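Local coordinates for protein argininosuccinate lyase (Chelativorans sp., PDB 6RXA) that is a C-N lyase of the aspartase/fumarase superfamily that acts on EDDS and probably also cleaves argininosuccinate to fumarate and arginine, at residues Leu60-Leu72 with Ser489-Leu501. The protein carries 2 engineered substitutions. Numbering follows the deposited sequence.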
loop_
_atom_site.group_PDB
_atom_site.type_symbol
_atom_site.label_atom_id
_atom_site.label_comp_id
_atom_site.label_asym_id
_atom_site.label_seq_id
_atom_site.Cartn_x
_atom_site.Cartn_y
_atom_site.Cartn_z
ATOM N N LEU A 60 -6.727 22.341 42.185
ATOM C CA LEU A 60 -7.457 21.475 43.094
ATOM C C LEU A 60 -6.850 21.605 44.478
ATOM O O LEU A 60 -5.630 21.746 44.618
ATOM C CB LEU A 60 -7.347 20.004 42.688
ATOM C CG LEU A 60 -7.880 19.614 41.315
ATOM C CD1 LEU A 60 -7.573 18.136 41.059
ATOM C CD2 LEU A 60 -9.371 19.869 41.193
ATOM N N THR A 61 -7.695 21.539 45.503
ATOM C CA THR A 61 -7.196 21.406 46.855
ATOM C C THR A 61 -6.690 19.982 47.086
ATOM O O THR A 61 -7.033 19.046 46.360
ATOM C CB THR A 61 -8.311 21.698 47.860
ATOM O OG1 THR A 61 -9.325 20.691 47.756
ATOM C CG2 THR A 61 -8.935 23.055 47.587
ATOM N N VAL A 62 -5.866 19.818 48.122
ATOM C CA VAL A 62 -5.419 18.476 48.487
ATOM C C VAL A 62 -6.618 17.590 48.803
ATOM O O VAL A 62 -6.623 16.392 48.496
ATOM C CB VAL A 62 -4.411 18.534 49.649
ATOM C CG1 VAL A 62 -4.069 17.134 50.127
ATOM C CG2 VAL A 62 -3.152 19.257 49.213
ATOM N N GLU A 63 -7.653 18.160 49.423
ATOM C CA GLU A 63 -8.839 17.378 49.757
ATOM C C GLU A 63 -9.575 16.910 48.506
ATOM O O GLU A 63 -9.984 15.746 48.422
ATOM C CB GLU A 63 -9.764 18.194 50.664
ATOM C CG GLU A 63 -9.173 18.497 52.040
ATOM C CD GLU A 63 -8.521 19.876 52.146
ATOM O OE1 GLU A 63 -8.638 20.495 53.228
ATOM O OE2 GLU A 63 -7.885 20.341 51.166
ATOM N N GLU A 64 -9.765 17.802 47.528
ATOM C CA GLU A 64 -10.393 17.409 46.269
ATOM C C GLU A 64 -9.541 16.376 45.553
ATOM O O GLU A 64 -10.054 15.372 45.037
ATOM C CB GLU A 64 -10.563 18.632 45.368
ATOM C CG GLU A 64 -11.624 19.614 45.848
ATOM C CD GLU A 64 -11.642 20.901 45.043
ATOM O OE1 GLU A 64 -10.557 21.372 44.634
ATOM O OE2 GLU A 64 -12.742 21.448 44.831
ATOM N N SER A 65 -8.230 16.604 45.526
ATOM C CA SER A 65 -7.309 15.691 44.865
ATOM C C SER A 65 -7.381 14.306 45.486
ATOM O O SER A 65 -7.504 13.303 44.774
ATOM C CB SER A 65 -5.899 16.275 44.965
ATOM O OG SER A 65 -4.943 15.456 44.330
ATOM N N ALA A 66 -7.353 14.230 46.818
ATOM C CA ALA A 66 -7.409 12.933 47.477
ATOM C C ALA A 66 -8.703 12.204 47.149
ATOM O O ALA A 66 -8.697 10.989 46.924
ATOM C CB ALA A 66 -7.284 13.107 48.992
ATOM N N THR A 67 -9.828 12.925 47.151
ATOM C CA THR A 67 -11.108 12.303 46.837
ATOM C C THR A 67 -11.099 11.724 45.428
ATOM O O THR A 67 -11.508 10.576 45.210
ATOM C CB THR A 67 -12.233 13.324 46.990
ATOM O OG1 THR A 67 -12.238 13.835 48.330
ATOM C CG2 THR A 67 -13.560 12.664 46.681
ATOM N N ILE A 68 -10.611 12.505 44.460
ATOM C CA ILE A 68 -10.516 12.045 43.080
ATOM C C ILE A 68 -9.589 10.838 42.974
ATOM O O ILE A 68 -9.948 9.811 42.389
ATOM C CB ILE A 68 -10.051 13.199 42.172
ATOM C CG1 ILE A 68 -11.131 14.283 42.102
ATOM C CG2 ILE A 68 -9.735 12.680 40.774
ATOM C CD1 ILE A 68 -10.664 15.600 41.509
ATOM N N LEU A 69 -8.378 10.946 43.534
ATOM C CA LEU A 69 -7.383 9.891 43.364
ATOM C C LEU A 69 -7.848 8.572 43.973
ATOM O O LEU A 69 -7.634 7.505 43.385
ATOM C CB LEU A 69 -6.032 10.322 43.940
ATOM C CG LEU A 69 -5.352 11.496 43.239
ATOM C CD1 LEU A 69 -4.209 12.047 44.064
ATOM C CD2 LEU A 69 -4.834 11.055 41.869
ATOM N N SER A 70 -8.479 8.614 45.152
ATOM C CA SER A 70 -9.030 7.384 45.713
ATOM C C SER A 70 -10.139 6.828 44.824
ATOM O O SER A 70 -10.254 5.610 44.651
ATOM C CB SER A 70 -9.549 7.633 47.128
ATOM O OG SER A 70 -8.475 7.802 48.030
ATOM N N GLY A 71 -10.958 7.706 44.239
ATOM C CA GLY A 71 -11.988 7.242 43.324
ATOM C C GLY A 71 -11.429 6.590 42.075
ATOM O O GLY A 71 -11.998 5.618 41.563
ATOM N N LEU A 72 -10.319 7.120 41.545
ATOM C CA LEU A 72 -9.704 6.511 40.369
ATOM C C LEU A 72 -9.350 5.051 40.632
ATOM O O LEU A 72 -9.560 4.187 39.772
ATOM C CB LEU A 72 -8.453 7.280 39.939
ATOM C CG LEU A 72 -8.640 8.722 39.490
ATOM C CD1 LEU A 72 -7.257 9.333 39.238
ATOM C CD2 LEU A 72 -9.501 8.817 38.257
ATOM N N SER A 489 3.505 10.110 45.010
ATOM C CA SER A 489 2.794 11.377 45.119
ATOM C C SER A 489 1.316 11.141 45.394
ATOM O O SER A 489 0.707 11.835 46.220
ATOM C CB SER A 489 2.956 12.182 43.828
ATOM O OG SER A 489 4.294 12.617 43.648
ATOM N N VAL A 490 0.721 10.170 44.700
ATOM C CA VAL A 490 -0.688 9.854 44.906
ATOM C C VAL A 490 -0.926 9.404 46.337
ATOM O O VAL A 490 -1.881 9.841 46.991
ATOM C CB VAL A 490 -1.129 8.794 43.878
ATOM C CG1 VAL A 490 -2.503 8.261 44.205
ATOM C CG2 VAL A 490 -1.115 9.378 42.490
ATOM N N GLN A 491 -0.060 8.537 46.864
ATOM C CA GLN A 491 -0.270 8.063 48.227
ATOM C C GLN A 491 -0.069 9.189 49.236
ATOM O O GLN A 491 -0.819 9.286 50.217
ATOM C CB GLN A 491 0.608 6.852 48.520
ATOM C CG GLN A 491 0.111 5.561 47.863
ATOM C CD GLN A 491 -1.404 5.368 47.954
ATOM O OE1 GLN A 491 -2.090 5.222 46.927
ATOM N NE2 GLN A 491 -1.935 5.379 49.181
ATOM N N GLN A 492 0.916 10.067 49.007
ATOM C CA GLN A 492 1.112 11.224 49.881
ATOM C C GLN A 492 -0.173 12.034 50.010
ATOM O O GLN A 492 -0.594 12.387 51.120
ATOM C CB GLN A 492 2.238 12.111 49.335
ATOM C CG GLN A 492 3.624 11.582 49.615
ATOM C CD GLN A 492 4.697 12.180 48.722
ATOM O OE1 GLN A 492 4.444 13.069 47.889
ATOM N NE2 GLN A 492 5.913 11.669 48.872
ATOM N N ILE A 493 -0.812 12.333 48.880
ATOM C CA ILE A 493 -2.021 13.145 48.888
ATOM C C ILE A 493 -3.152 12.419 49.602
ATOM O O ILE A 493 -3.832 12.992 50.463
ATOM C CB ILE A 493 -2.404 13.522 47.448
ATOM C CG1 ILE A 493 -1.413 14.547 46.890
ATOM C CG2 ILE A 493 -3.814 14.077 47.398
ATOM C CD1 ILE A 493 -1.394 14.653 45.366
ATOM N N ILE A 494 -3.373 11.149 49.262
ATOM C CA ILE A 494 -4.488 10.410 49.856
ATOM C C ILE A 494 -4.300 10.288 51.363
ATOM O O ILE A 494 -5.236 10.485 52.150
ATOM C CB ILE A 494 -4.657 9.036 49.185
ATOM C CG1 ILE A 494 -5.145 9.200 47.746
ATOM C CG2 ILE A 494 -5.635 8.175 49.992
ATOM C CD1 ILE A 494 -5.132 7.905 46.933
ATOM N N GLN A 495 -3.089 9.931 51.796
ATOM C CA GLN A 495 -2.878 9.675 53.213
ATOM C C GLN A 495 -2.870 10.964 54.025
ATOM O O GLN A 495 -3.346 10.986 55.169
ATOM C CB GLN A 495 -1.575 8.911 53.428
ATOM C CG GLN A 495 -1.632 7.489 52.925
ATOM C CD GLN A 495 -2.733 6.695 53.598
ATOM O OE1 GLN A 495 -2.834 6.668 54.822
ATOM N NE2 GLN A 495 -3.581 6.069 52.798
ATOM N N THR A 496 -2.293 12.035 53.472
ATOM C CA THR A 496 -2.302 13.310 54.177
ATOM C C THR A 496 -3.729 13.806 54.376
ATOM O O THR A 496 -4.089 14.274 55.462
ATOM C CB THR A 496 -1.463 14.342 53.423
ATOM O OG1 THR A 496 -0.091 13.932 53.429
ATOM C CG2 THR A 496 -1.588 15.709 54.083
ATOM N N ASP A 497 -4.566 13.685 53.345
ATOM C CA ASP A 497 -5.967 14.048 53.498
ATOM C C ASP A 497 -6.648 13.173 54.543
ATOM O O ASP A 497 -7.396 13.675 55.388
ATOM C CB ASP A 497 -6.677 13.935 52.151
ATOM C CG ASP A 497 -8.173 14.066 52.282
ATOM O OD1 ASP A 497 -8.658 15.207 52.445
ATOM O OD2 ASP A 497 -8.857 13.023 52.254
ATOM N N ARG A 498 -6.377 11.864 54.525
ATOM C CA ARG A 498 -7.082 10.957 55.427
ATOM C C ARG A 498 -6.759 11.248 56.888
ATOM O O ARG A 498 -7.643 11.178 57.753
ATOM C CB ARG A 498 -6.749 9.502 55.085
ATOM C CG ARG A 498 -7.370 8.501 56.058
ATOM C CD ARG A 498 -7.083 7.055 55.690
ATOM N NE ARG A 498 -5.706 6.662 55.977
ATOM C CZ ARG A 498 -5.265 6.276 57.171
ATOM N NH1 ARG A 498 -6.084 6.241 58.218
ATOM N NH2 ARG A 498 -3.993 5.932 57.319
ATOM N N LYS A 499 -5.502 11.570 57.195
ATOM C CA LYS A 499 -5.071 11.653 58.580
ATOM C C LYS A 499 -4.975 13.065 59.125
ATOM O O LYS A 499 -5.136 13.257 60.332
ATOM C CB LYS A 499 -3.693 10.998 58.736
ATOM C CG LYS A 499 -3.671 9.522 58.363
ATOM C CD LYS A 499 -2.402 9.147 57.607
ATOM C CE LYS A 499 -1.335 8.641 58.542
ATOM N NZ LYS A 499 -0.042 8.468 57.848
ATOM N N TYR A 500 -4.694 14.050 58.279
ATOM C CA TYR A 500 -4.301 15.361 58.762
ATOM C C TYR A 500 -5.216 16.495 58.328
ATOM O O TYR A 500 -5.052 17.607 58.841
ATOM C CB TYR A 500 -2.834 15.659 58.374
ATOM C CG TYR A 500 -1.927 14.510 58.743
ATOM C CD1 TYR A 500 -1.858 14.065 60.056
ATOM C CD2 TYR A 500 -1.171 13.852 57.788
ATOM C CE1 TYR A 500 -1.066 12.999 60.405
ATOM C CE2 TYR A 500 -0.371 12.782 58.127
ATOM C CZ TYR A 500 -0.315 12.362 59.433
ATOM O OH TYR A 500 0.476 11.291 59.778
ATOM N N LEU A 501 -6.190 16.248 57.441
ATOM C CA LEU A 501 -7.058 17.317 56.940
ATOM C C LEU A 501 -8.527 17.143 57.337
ATOM O O LEU A 501 -9.144 16.116 57.056
ATOM C CB LEU A 501 -6.955 17.435 55.407
ATOM C CG LEU A 501 -5.558 17.715 54.867
ATOM C CD1 LEU A 501 -5.574 17.825 53.349
ATOM C CD2 LEU A 501 -4.980 18.980 55.474
#
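Ala66 and Ile494 bring two helices together, their CA atoms 4.5 Å apart, where helix 62-72 meets helix 489-500 with axes 8.3 Å apart at closest approach and crossing at -116°. The crossing, which lies away from the ligand-binding residues, joins the last turns of the long helix 451-500 to helix 62-79 and illustrates how a small residue admits close helix packing: the methyl of Ala66 lies against Asp497, CB to CB at 3.3 Å. Ile493 is a knob in the hole formed by Val62, Ser65, Ala66 and Leu69. Its CG2, held anti to the backbone N (chi1 -71° for CG1), enters this hole and lies 3.9 Å from Leu69 CD1, the two side chains crossing at about a right angle. Leu69 also packs its CB on Val490 CG1 and Ile494 CD1. Ile494 brings both CG2 and CD1 beside the hydroxyl of Ser70, each 3.5 Å from OG; an alanine here would probably strip Leu69 CB and Ser70 of this apolar cover and open a gap beside them. At the C-terminal end, Leu501 CD1 reaches Val62 CG1 at 3.6 Å and also touches the carboxylate end of Glu63. Ser65 OG is hydrogen-bonded to Thr55 of helix 35-56. With no hydrogen bond or salt bridge across it, the join rests on shape and apolar contact, and the carboxylates of Glu63 and Asp497, OE1 to OD1 5.3 Å, would probably add no attraction if both are charged.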